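Side-chain contacts in 401aa long hypothetical glucose-1-phosphate thymidylyltransferase (PDB 2GGO), which catalyses nucleotidyl transfer to glucose 1-phosphate and probably also makes UDP-N-acetylglucosamine and UDP-N-acetylgalactosamine as a bifunctional enzyme with a hexapeptide-repeat domain: residues Arg13-Pro16 with Ile17-Arg21; Pro32-Glu35 with Tyr36-Glu39; Lys58-Phe61 with Glu62-Lys66; Asn214-Asp217 with Val218-Ala222. All blocks are in the same frame, centred on the assembly; numbering follows the deposited sequence.

Contact 1. Residues Arg13-Pro16 with Ile17-Arg21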
loop_
_atom_site.group_PDB
_atom_site.type_symbol
_atom_site.label_atom_id
_atom_site.label_comp_id
_atom_site.label_asym_id
_atom_site.label_seq_id
_atom_site.Cartn_x
_atom_site.Cartn_y
_atom_site.Cartn_z
ATOM N N ARG A 13 -1.218 -4.251 10.005
ATOM C CA ARG A 13 -2.392 -4.366 9.183
ATOM C C ARG A 13 -2.080 -4.847 7.792
ATOM O O ARG A 13 -2.963 -5.358 7.111
ATOM C CB ARG A 13 -3.128 -3.038 9.119
ATOM C CG ARG A 13 -4.056 -2.799 10.327
ATOM C CD ARG A 13 -4.505 -1.330 10.348
ATOM N NE ARG A 13 -3.340 -0.426 10.435
ATOM C CZ ARG A 13 -2.965 0.467 9.513
ATOM N NH1 ARG A 13 -3.668 0.635 8.398
ATOM N NH2 ARG A 13 -1.889 1.220 9.729
ATOM N N LEU A 14 -0.829 -4.714 7.368
ATOM C CA LEU A 14 -0.469 -5.102 5.979
ATOM C C LEU A 14 0.272 -6.460 5.908
ATOM O O LEU A 14 0.781 -6.856 4.897
ATOM C CB LEU A 14 0.323 -3.995 5.313
ATOM C CG LEU A 14 -0.148 -3.499 3.946
ATOM C CD1 LEU A 14 -1.650 -3.371 3.857
ATOM C CD2 LEU A 14 0.530 -2.149 3.527
ATOM N N GLU A 15 0.363 -7.156 7.023
ATOM C CA GLU A 15 0.833 -8.541 6.976
ATOM C C GLU A 15 0.004 -9.414 6.015
ATOM O O GLU A 15 -1.174 -9.191 5.819
ATOM C CB GLU A 15 0.796 -9.111 8.355
ATOM C CG GLU A 15 1.795 -8.339 9.199
ATOM C CD GLU A 15 1.811 -8.803 10.628
ATOM O OE1 GLU A 15 1.131 -9.791 10.934
ATOM O OE2 GLU A 15 2.520 -8.180 11.444
ATOM N N PRO A 16 0.624 -10.424 5.406
ATOM C CA PRO A 16 1.980 -10.837 5.484
ATOM C C PRO A 16 2.936 -10.080 4.586
ATOM O O PRO A 16 4.101 -10.393 4.585
ATOM C CB PRO A 16 1.899 -12.317 5.033
ATOM C CG PRO A 16 0.793 -12.342 4.084
ATOM C CD PRO A 16 -0.169 -11.287 4.508
ATOM N N ILE A 17 2.467 -9.127 3.785
ATOM C CA ILE A 17 3.385 -8.414 2.902
ATOM C C ILE A 17 4.499 -7.747 3.719
ATOM O O ILE A 17 5.645 -7.683 3.252
ATOM C CB ILE A 17 2.681 -7.361 2.038
ATOM C CG1 ILE A 17 1.788 -7.989 0.962
ATOM C CG2 ILE A 17 3.755 -6.402 1.390
ATOM C CD1 ILE A 17 0.976 -9.254 1.408
ATOM N N THR A 18 4.169 -7.294 4.939
ATOM C CA THR A 18 5.141 -6.569 5.789
ATOM C C THR A 18 6.038 -7.462 6.640
ATOM O O THR A 18 6.837 -6.970 7.447
ATOM C CB THR A 18 4.463 -5.524 6.725
ATOM O OG1 THR A 18 3.384 -6.154 7.412
ATOM C CG2 THR A 18 3.944 -4.379 5.925
ATOM N N HIS A 19 5.948 -8.775 6.462
ATOM C CA HIS A 19 6.867 -9.636 7.124
ATOM C C HIS A 19 8.271 -9.475 6.597
ATOM O O HIS A 19 9.230 -9.784 7.298
ATOM C CB HIS A 19 6.436 -11.083 6.914
ATOM C CG HIS A 19 5.267 -11.482 7.727
ATOM N ND1 HIS A 19 4.598 -12.663 7.503
ATOM C CD2 HIS A 19 4.666 -10.903 8.794
ATOM C CE1 HIS A 19 3.645 -12.801 8.411
ATOM N NE2 HIS A 19 3.647 -11.737 9.184
ATOM N N THR A 20 8.413 -9.043 5.344
ATOM C CA THR A 20 9.726 -8.966 4.762
ATOM C C THR A 20 10.127 -7.566 4.232
ATOM O O THR A 20 11.271 -7.367 3.816
ATOM C CB THR A 20 9.862 -9.929 3.614
ATOM O OG1 THR A 20 8.881 -9.571 2.661
ATOM C CG2 THR A 20 9.641 -11.406 4.098
ATOM N N ARG A 21 9.212 -6.606 4.222
ATOM C CA ARG A 21 9.521 -5.256 3.709
ATOM C C ARG A 21 8.661 -4.257 4.504
ATOM O O ARG A 21 7.607 -4.645 5.015
ATOM C CB ARG A 21 9.282 -5.170 2.193
ATOM C CG ARG A 21 7.862 -4.816 1.783
ATOM C CD ARG A 21 7.784 -4.541 0.286
ATOM N NE ARG A 21 7.907 -5.794 -0.477
ATOM C CZ ARG A 21 8.302 -5.893 -1.734
ATOM N NH1 ARG A 21 8.602 -4.819 -2.445
ATOM N NH2 ARG A 21 8.387 -7.086 -2.302
HETATM O O HOH W 1 4.493 -6.613 10.602
HETATM O O HOH W 2 6.394 -10.945 3.008
#
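The imidazole of His-19 folds back over Pro-16, whose CA sits over the middle of one ring face, 3.9 Å from the centroid and 13° off the ring normal, a CH-pi contact. CB of Pro-16 lies nearby, 3.7 Å from ND1 of His-19. The turn itself is held by the backbone: His-19 N donates to Pro-16 O over 3.1 Å, arriving well above the carbonyl plane. Glu-15 crosses the imidazole at about a right angle, its carboxylate plane turned 50° from the ring and its OE1 3.6 Å from NE2 of His-19. The segment begins with the end of a short 3-10 turn at Arg-13 and Leu-14, Arg-13 being probably part of the nucleotide-binding loop of the nucleotidyltransferase domain, and runs on through a cis peptide bond before Pro-16. Thr-18 puts OG1 between its backbone N and carbonyl carbon (chi1 50°), which brings that oxygen to 3.2 Å from CG of Glu-15 and lets it bond to Gly-11 O, while CG2 of Thr-18 rests against CB of Leu-14. One water donates to Glu-15 OE2 and, weakly, to Thr-18 OG1; a second bridges Pro-16 O and Thr-20 OG1. Putting an alanine at His-19 would probably uncover the CA side of Pro-16 and leave Ala-379 N, in the hexapeptide-repeat part, without its ND1 acceptor. The same imidazole also meets Tyr-395 edge-to-face.

Contact 2. Residues Pro32-Glu35 with Tyr36-Glu39; sequences PLIE and YQIE
Ile-34 carries CG1 anti to its backbone N (chi1 -164°) whereas Ile-38 carries it anti to the carbonyl carbon (chi1 -73°), and the two branches meet one helical turn apart, CG1 of Ile-34 lying 4.1 Å from CD1 of Ile-38. The same atom of Ile-34 touches OE1 of Gln-37 at 3.9 Å, the two side chains crossing at about a right angle. That oxygen is buried and has no polar partner in the model, but NE2 of Gln-37 is gripped twice, by the carbonyls of Tyr-97 and Leu-100. On another side of the helix the Tyr-36 ring turns back along the first turn: Leu-33 O lies at its edge, in plane, and CD1 of Tyr-36 comes within 3.4 Å of Pro-32 O. Its hydroxyl bonds to Ile-28 O, and Lys-31, which also pairs with Glu-39, makes a cation-pi contact with the ring. Ile-38 N donates to Ile-34 O in a nearly straight 3.0 Å bond (171°). These are the i to i+3 and i to i+4 contacts of a helix, 33-43, whose isoleucines pack on parallel strands 2-6 and 48-53 of a Rossmann-like nucleotidyltransferase core.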
loop_
_atom_site.group_PDB
_atom_site.type_symbol
_atom_site.label_atom_id
_atom_site.label_comp_id
_atom_site.label_asym_id
_atom_site.label_seq_id
_atom_site.Cartn_x
_atom_site.Cartn_y
_atom_site.Cartn_z
ATOM N N PRO A 32 8.195 1.111 -5.500
ATOM C CA PRO A 32 7.601 1.163 -4.170
ATOM C C PRO A 32 6.796 2.462 -3.933
ATOM O O PRO A 32 7.065 3.506 -4.542
ATOM C CB PRO A 32 8.812 1.035 -3.257
ATOM C CG PRO A 32 9.908 1.614 -4.029
ATOM C CD PRO A 32 9.667 1.134 -5.438
ATOM N N LEU A 33 5.795 2.370 -3.071
ATOM C CA LEU A 33 5.036 3.508 -2.636
ATOM C C LEU A 33 5.926 4.736 -2.325
ATOM O O LEU A 33 5.635 5.842 -2.790
ATOM C CB LEU A 33 4.228 3.135 -1.392
ATOM C CG LEU A 33 3.371 4.255 -0.779
ATOM C CD1 LEU A 33 2.312 4.726 -1.675
ATOM C CD2 LEU A 33 2.750 3.726 0.473
ATOM N N ILE A 34 6.979 4.559 -1.525
ATOM C CA ILE A 34 7.722 5.691 -1.012
ATOM C C ILE A 34 8.431 6.449 -2.139
ATOM O O ILE A 34 8.715 7.640 -2.053
ATOM C CB ILE A 34 8.710 5.278 0.092
ATOM C CG1 ILE A 34 9.137 6.556 0.822
ATOM C CG2 ILE A 34 9.898 4.439 -0.542
ATOM C CD1 ILE A 34 10.010 6.391 1.975
ATOM N N GLU A 35 8.682 5.745 -3.222
ATOM C CA GLU A 35 9.291 6.324 -4.395
ATOM C C GLU A 35 8.386 7.291 -5.148
ATOM O O GLU A 35 8.879 8.245 -5.777
ATOM C CB GLU A 35 9.698 5.160 -5.258
ATOM C CG GLU A 35 10.306 5.473 -6.566
ATOM C CD GLU A 35 11.567 4.615 -6.802
ATOM O OE1 GLU A 35 12.136 4.135 -5.766
ATOM O OE2 GLU A 35 11.977 4.441 -8.006
ATOM N N TYR A 36 7.083 6.999 -5.165
ATOM C CA TYR A 36 6.046 7.949 -5.580
ATOM C C TYR A 36 5.964 9.171 -4.631
ATOM O O TYR A 36 5.887 10.279 -5.085
ATOM C CB TYR A 36 4.647 7.296 -5.634
ATOM C CG TYR A 36 4.470 6.254 -6.703
ATOM C CD1 TYR A 36 4.667 4.901 -6.427
ATOM C CD2 TYR A 36 4.109 6.615 -7.991
ATOM C CE1 TYR A 36 4.501 3.933 -7.424
ATOM C CE2 TYR A 36 3.913 5.667 -8.976
ATOM C CZ TYR A 36 4.120 4.328 -8.698
ATOM O OH TYR A 36 3.963 3.390 -9.701
ATOM N N GLN A 37 5.967 8.979 -3.328
ATOM C CA GLN A 37 5.909 10.126 -2.450
ATOM C C GLN A 37 7.085 11.048 -2.704
ATOM O O GLN A 37 6.910 12.227 -2.946
ATOM C CB GLN A 37 5.859 9.673 -1.011
ATOM C CG GLN A 37 4.731 8.717 -0.819
ATOM C CD GLN A 37 4.595 8.303 0.607
ATOM O OE1 GLN A 37 5.601 8.068 1.302
ATOM N NE2 GLN A 37 3.358 8.242 1.086
ATOM N N ILE A 38 8.288 10.496 -2.679
ATOM C CA ILE A 38 9.524 11.263 -2.863
ATOM C C ILE A 38 9.525 12.016 -4.182
ATOM O O ILE A 38 9.966 13.148 -4.267
ATOM C CB ILE A 38 10.741 10.344 -2.796
ATOM C CG1 ILE A 38 10.994 9.898 -1.345
ATOM C CG2 ILE A 38 11.947 10.999 -3.493
ATOM C CD1 ILE A 38 11.910 8.664 -1.316
ATOM N N GLU A 39 8.975 11.390 -5.208
ATOM C CA GLU A 39 8.952 11.945 -6.527
ATOM C C GLU A 39 7.912 13.086 -6.678
ATOM O O GLU A 39 8.191 14.078 -7.339
ATOM C CB GLU A 39 8.685 10.826 -7.483
ATOM C CG GLU A 39 8.846 11.238 -8.885
ATOM C CD GLU A 39 7.943 10.462 -9.832
ATOM O OE1 GLU A 39 7.727 9.223 -9.603
ATOM O OE2 GLU A 39 7.453 11.098 -10.816
#

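Contact 3. Residues Lys58-Phe61 with Glu62-Lys66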
loop_
_atom_site.group_PDB
_atom_site.type_symbol
_atom_site.label_atom_id
_atom_site.label_comp_id
_atom_site.label_asym_id
_atom_site.label_seq_id
_atom_site.Cartn_x
_atom_site.Cartn_y
_atom_site.Cartn_z
ATOM N N LYS A 58 15.521 0.773 10.001
ATOM C CA LYS A 58 16.577 1.745 9.658
ATOM C C LYS A 58 17.534 1.308 8.543
ATOM O O LYS A 58 17.904 2.101 7.683
ATOM C CB LYS A 58 17.370 2.083 10.935
ATOM C CG LYS A 58 18.723 2.752 10.733
ATOM C CD LYS A 58 19.753 2.292 11.821
ATOM C CE LYS A 58 19.976 0.728 11.905
ATOM N NZ LYS A 58 21.006 0.126 10.969
ATOM N N GLU A 59 17.950 0.048 8.591
ATOM C CA GLU A 59 18.972 -0.476 7.682
ATOM C C GLU A 59 18.443 -0.623 6.259
ATOM O O GLU A 59 19.140 -0.307 5.278
ATOM C CB GLU A 59 19.455 -1.850 8.166
ATOM C CG GLU A 59 20.563 -2.463 7.270
ATOM C CD GLU A 59 20.222 -3.863 6.686
ATOM O OE1 GLU A 59 21.123 -4.734 6.705
ATOM O OE2 GLU A 59 19.089 -4.091 6.182
ATOM N N TYR A 60 17.216 -1.153 6.185
ATOM C CA TYR A 60 16.490 -1.371 4.942
ATOM C C TYR A 60 16.339 -0.074 4.112
ATOM O O TYR A 60 16.665 -0.044 2.911
ATOM C CB TYR A 60 15.115 -1.990 5.272
ATOM C CG TYR A 60 14.421 -2.617 4.078
ATOM C CD1 TYR A 60 14.435 -3.987 3.874
ATOM C CD2 TYR A 60 13.790 -1.825 3.133
ATOM C CE1 TYR A 60 13.818 -4.542 2.772
ATOM C CE2 TYR A 60 13.188 -2.366 2.043
ATOM C CZ TYR A 60 13.187 -3.721 1.862
ATOM O OH TYR A 60 12.557 -4.212 0.741
ATOM N N PHE A 61 15.849 0.979 4.772
ATOM C CA PHE A 61 15.660 2.288 4.142
ATOM C C PHE A 61 16.960 2.867 3.639
ATOM O O PHE A 61 17.066 3.279 2.497
ATOM C CB PHE A 61 14.975 3.262 5.103
ATOM C CG PHE A 61 13.498 3.023 5.281
ATOM C CD1 PHE A 61 12.571 3.753 4.544
ATOM C CD2 PHE A 61 13.034 2.076 6.196
ATOM C CE1 PHE A 61 11.200 3.557 4.705
ATOM C CE2 PHE A 61 11.663 1.876 6.398
ATOM C CZ PHE A 61 10.739 2.597 5.643
ATOM N N GLU A 62 17.965 2.881 4.502
ATOM C CA GLU A 62 19.284 3.358 4.121
ATOM C C GLU A 62 19.770 2.637 2.881
ATOM O O GLU A 62 20.274 3.264 1.969
ATOM C CB GLU A 62 20.279 3.240 5.276
ATOM C CG GLU A 62 20.836 4.587 5.742
ATOM C CD GLU A 62 21.099 4.663 7.264
ATOM O OE1 GLU A 62 20.825 3.665 7.992
ATOM O OE2 GLU A 62 21.573 5.737 7.736
ATOM N N LYS A 63 19.589 1.322 2.832
ATOM C CA LYS A 63 20.092 0.528 1.714
ATOM C C LYS A 63 19.402 0.828 0.393
ATOM O O LYS A 63 20.058 0.843 -0.642
ATOM C CB LYS A 63 20.032 -0.967 2.050
ATOM C CG LYS A 63 21.251 -1.390 2.863
ATOM C CD LYS A 63 21.031 -2.638 3.732
ATOM C CE LYS A 63 22.388 -3.223 4.205
ATOM N NZ LYS A 63 23.084 -4.069 3.161
ATOM N N LYS A 64 18.089 1.092 0.450
ATOM C CA LYS A 64 17.247 1.305 -0.740
ATOM C C LYS A 64 17.144 2.769 -1.231
ATOM O O LYS A 64 17.077 3.015 -2.433
ATOM C CB LYS A 64 15.857 0.706 -0.508
ATOM C CG LYS A 64 15.801 -0.815 -0.490
ATOM C CD LYS A 64 15.680 -1.414 -1.893
ATOM C CE LYS A 64 14.224 -1.752 -2.241
ATOM N NZ LYS A 64 13.818 -1.243 -3.622
ATOM N N LEU A 65 17.144 3.737 -0.326
ATOM C CA LEU A 65 16.864 5.117 -0.718
ATOM C C LEU A 65 18.115 5.956 -0.891
ATOM O O LEU A 65 18.766 6.297 0.102
ATOM C CB LEU A 65 15.933 5.769 0.306
ATOM C CG LEU A 65 14.540 5.147 0.415
ATOM C CD1 LEU A 65 13.775 5.789 1.511
ATOM C CD2 LEU A 65 13.832 5.301 -0.878
ATOM N N LYS A 66 18.430 6.328 -2.134
ATOM C CA LYS A 66 19.711 6.999 -2.440
ATOM C C LYS A 66 20.013 8.312 -1.652
ATOM O O LYS A 66 20.914 8.332 -0.789
ATOM C CB LYS A 66 19.895 7.217 -3.956
ATOM C CG LYS A 66 21.316 7.726 -4.353
ATOM C CD LYS A 66 22.392 6.611 -4.473
ATOM C CE LYS A 66 22.796 6.335 -5.959
ATOM N NZ LYS A 66 23.327 4.944 -6.259
#
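The ring of Phe-61 receives CD1 of Leu-65 at its edge, near the ring plane, 3.8 Å from CD1 of Phe-61; the two side chains run alongside each other and point the same way. The Phe-61 ring also meets that of Phe-25 edge-to-face, and the Phe-25 ring meets that of Tyr-60 as well. Tyr-60 and Phe-61 sit on helix 58-64, the crossover of the beta-alpha-beta unit formed with strands 48-53 and 69-72, with Leu-65 just past its end. Phe-61 touches Val-51 and Val-53 of one strand and Ile-70 of the other, while Leu-65 reaches Ile-34 and Ile-38 of helix 33-43. Tyr-60 lies side by side with Lys-64, whose CG approaches CE2 of the ring obliquely at 4.0 Å.

The outer side is charged. Glu-59 sets CG anti to its backbone N (chi1 -179°) and bends at chi2, laying its carboxylate across the aliphatic part of Lys-63: OE1 of Glu-59 is 3.2 Å from CE of Lys-63 but 4.1 Å from NZ, beyond a salt bridge. Lys-58 and Glu-62 stay further apart, NZ of Lys-58 and OE1 of Glu-62 being 4.6 Å from each other, although CG of Lys-58 packs against that oxygen. At the C-terminal end Leu-65, which has already left helical backbone angles, still donates from N to Phe-61 O over 2.9 Å, nearly along the axis of that carbonyl.

Contact 4. Residues Asn214-Asp217 with Val218-Ala222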
loop_
_atom_site.group_PDB
_atom_site.type_symbol
_atom_site.label_atom_id
_atom_site.label_comp_id
_atom_site.label_asym_id
_atom_site.label_seq_id
_atom_site.Cartn_x
_atom_site.Cartn_y
_atom_site.Cartn_z
ATOM N N ASN A 214 -6.102 -3.288 -0.256
ATOM C CA ASN A 214 -5.801 -1.967 -0.844
ATOM C C ASN A 214 -4.591 -1.969 -1.722
ATOM O O ASN A 214 -4.486 -1.145 -2.588
ATOM C CB ASN A 214 -5.671 -0.838 0.169
ATOM C CG ASN A 214 -6.899 -0.684 1.072
ATOM O OD1 ASN A 214 -8.057 -0.696 0.623
ATOM N ND2 ASN A 214 -6.648 -0.479 2.345
ATOM N N ILE A 215 -3.681 -2.919 -1.556
ATOM C CA ILE A 215 -2.618 -3.103 -2.552
ATOM C C ILE A 215 -3.175 -3.397 -3.960
ATOM O O ILE A 215 -2.628 -2.947 -4.986
ATOM C CB ILE A 215 -1.617 -4.206 -2.092
ATOM C CG1 ILE A 215 -1.159 -3.955 -0.653
ATOM C CG2 ILE A 215 -0.461 -4.350 -3.092
ATOM C CD1 ILE A 215 0.047 -4.828 -0.191
ATOM N N ILE A 216 -4.269 -4.167 -4.001
ATOM C CA ILE A 216 -4.996 -4.375 -5.263
ATOM C C ILE A 216 -5.649 -3.051 -5.726
ATOM O O ILE A 216 -5.432 -2.606 -6.816
ATOM C CB ILE A 216 -6.018 -5.550 -5.215
ATOM C CG1 ILE A 216 -5.312 -6.848 -4.734
ATOM C CG2 ILE A 216 -6.449 -5.818 -6.626
ATOM C CD1 ILE A 216 -6.242 -8.007 -4.157
ATOM N N ASP A 217 -6.455 -2.450 -4.885
ATOM C CA ASP A 217 -6.979 -1.115 -5.123
ATOM C C ASP A 217 -5.945 -0.184 -5.810
ATOM O O ASP A 217 -6.118 0.170 -6.995
ATOM C CB ASP A 217 -7.454 -0.528 -3.783
ATOM C CG ASP A 217 -8.571 -1.315 -3.172
ATOM O OD1 ASP A 217 -9.131 -2.153 -3.898
ATOM O OD2 ASP A 217 -8.901 -1.139 -1.969
ATOM N N VAL A 218 -4.852 0.186 -5.142
ATOM C CA VAL A 218 -3.967 1.197 -5.818
ATOM C C VAL A 218 -3.281 0.730 -7.093
ATOM O O VAL A 218 -2.962 1.517 -8.026
ATOM C CB VAL A 218 -2.923 1.866 -4.855
ATOM C CG1 VAL A 218 -3.637 2.518 -3.717
ATOM C CG2 VAL A 218 -2.020 0.809 -4.291
ATOM N N ASN A 219 -3.004 -0.560 -7.173
ATOM C CA ASN A 219 -2.268 -1.045 -8.333
ATOM C C ASN A 219 -3.225 -1.051 -9.479
ATOM O O ASN A 219 -2.824 -0.791 -10.615
ATOM C CB ASN A 219 -1.763 -2.477 -8.050
ATOM C CG ASN A 219 -0.349 -2.529 -7.657
ATOM O OD1 ASN A 219 0.532 -2.506 -8.491
ATOM N ND2 ASN A 219 -0.092 -2.626 -6.367
ATOM N N LYS A 220 -4.510 -1.293 -9.192
ATOM C CA LYS A 220 -5.525 -1.216 -10.264
ATOM C C LYS A 220 -5.639 0.212 -10.757
ATOM O O LYS A 220 -5.474 0.493 -11.941
ATOM C CB LYS A 220 -6.869 -1.701 -9.769
ATOM C CG LYS A 220 -7.026 -3.225 -9.719
ATOM C CD LYS A 220 -8.384 -3.538 -9.220
ATOM C CE LYS A 220 -9.415 -3.351 -10.352
ATOM N NZ LYS A 220 -10.684 -3.746 -9.731
ATOM N N TRP A 221 -5.839 1.138 -9.825
ATOM C CA TRP A 221 -5.810 2.565 -10.209
ATOM C C TRP A 221 -4.599 2.957 -11.078
ATOM O O TRP A 221 -4.727 3.516 -12.167
ATOM C CB TRP A 221 -5.888 3.457 -8.981
ATOM C CG TRP A 221 -6.178 4.867 -9.416
ATOM C CD1 TRP A 221 -7.411 5.419 -9.638
ATOM C CD2 TRP A 221 -5.213 5.879 -9.754
ATOM N NE1 TRP A 221 -7.269 6.721 -10.071
ATOM C CE2 TRP A 221 -5.932 7.022 -10.156
ATOM C CE3 TRP A 221 -3.814 5.935 -9.732
ATOM C CZ2 TRP A 221 -5.288 8.216 -10.521
ATOM C CZ3 TRP A 221 -3.188 7.083 -10.103
ATOM C CH2 TRP A 221 -3.918 8.220 -10.502
ATOM N N ALA A 222 -3.411 2.674 -10.591
ATOM C CA ALA A 222 -2.211 2.988 -11.320
ATOM C C ALA A 222 -2.125 2.401 -12.731
ATOM O O ALA A 222 -1.566 3.032 -13.643
ATOM C CB ALA A 222 -0.965 2.574 -10.477
#
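Helix 212-225 belongs to the nucleotidyltransferase part of the chain, and two of its turns meet here through an asparagine that bonds back to its own helix. ND2 of Asn-219 donates to Ile-215 O over 2.9 Å (159° at the hydrogen), with the acceptor lying in the plane of the amide. The same oxygen also takes the backbone N of Asn-219 at 3.3 Å, the two donors reaching it from opposite faces of the carbonyl plane. Two further bonds fix the rotation of the amide, ND2 to Pro-27 O and OD1 to Leu-29 N, tying the helix to the segment around strand 27-28. Beside the amide, CG2 of Ile-215 touches ND2 of Asn-219 at 3.7 Å, the two side chains pointing the same way. A leucine replacing Asn-219 would probably leave Leu-29 N and Pro-27 O without their mates and rob Ile-215 O of its second donor.

On another side, CG2 of Ile-216 packs on CD of Lys-220 at 4.0 Å. The Lys-220 chain, with CG anti to the carbonyl carbon (chi1 -79°) and a bend at chi3, leads its amine away to a salt bridge with Glu-297, with Tyr-280 adding a cation-pi contact. CG2 of Val-218 rests 3.6 Å from Asn-214 O, and the side chain packs on Met-207 and Ile-28. The result is a largely buried alpha-helix at the junction of the nucleotidyltransferase core and the left-handed beta-helix of hexapeptide repeats.

From the N terminus, contact 1 shapes the turn after strand 2-6, contact 2 the start of helix 33-43, contact 3 the crossover helix 58-64, and contact 4 helix 212-225. Each is local, closing no long loop, and they follow in series without nesting or crossing. Contacts 2 and 3 touch through Ile-34 and Ile-38 against Leu-65, and Ile-34 against Phe-61, joining helix 33-43 to helix 58-64 and the residue after it. Contact 1 reaches contact 3 where CB of Arg-21 meets OH of Tyr-60, and contact 4 where CG1 of Ile-17 meets CD1 of Ile-215. Contacts 1 and 4 also bond to the hexapeptide-repeat part, whereas contacts 3 and 4 remain about 13 Å apart at their nearest atoms.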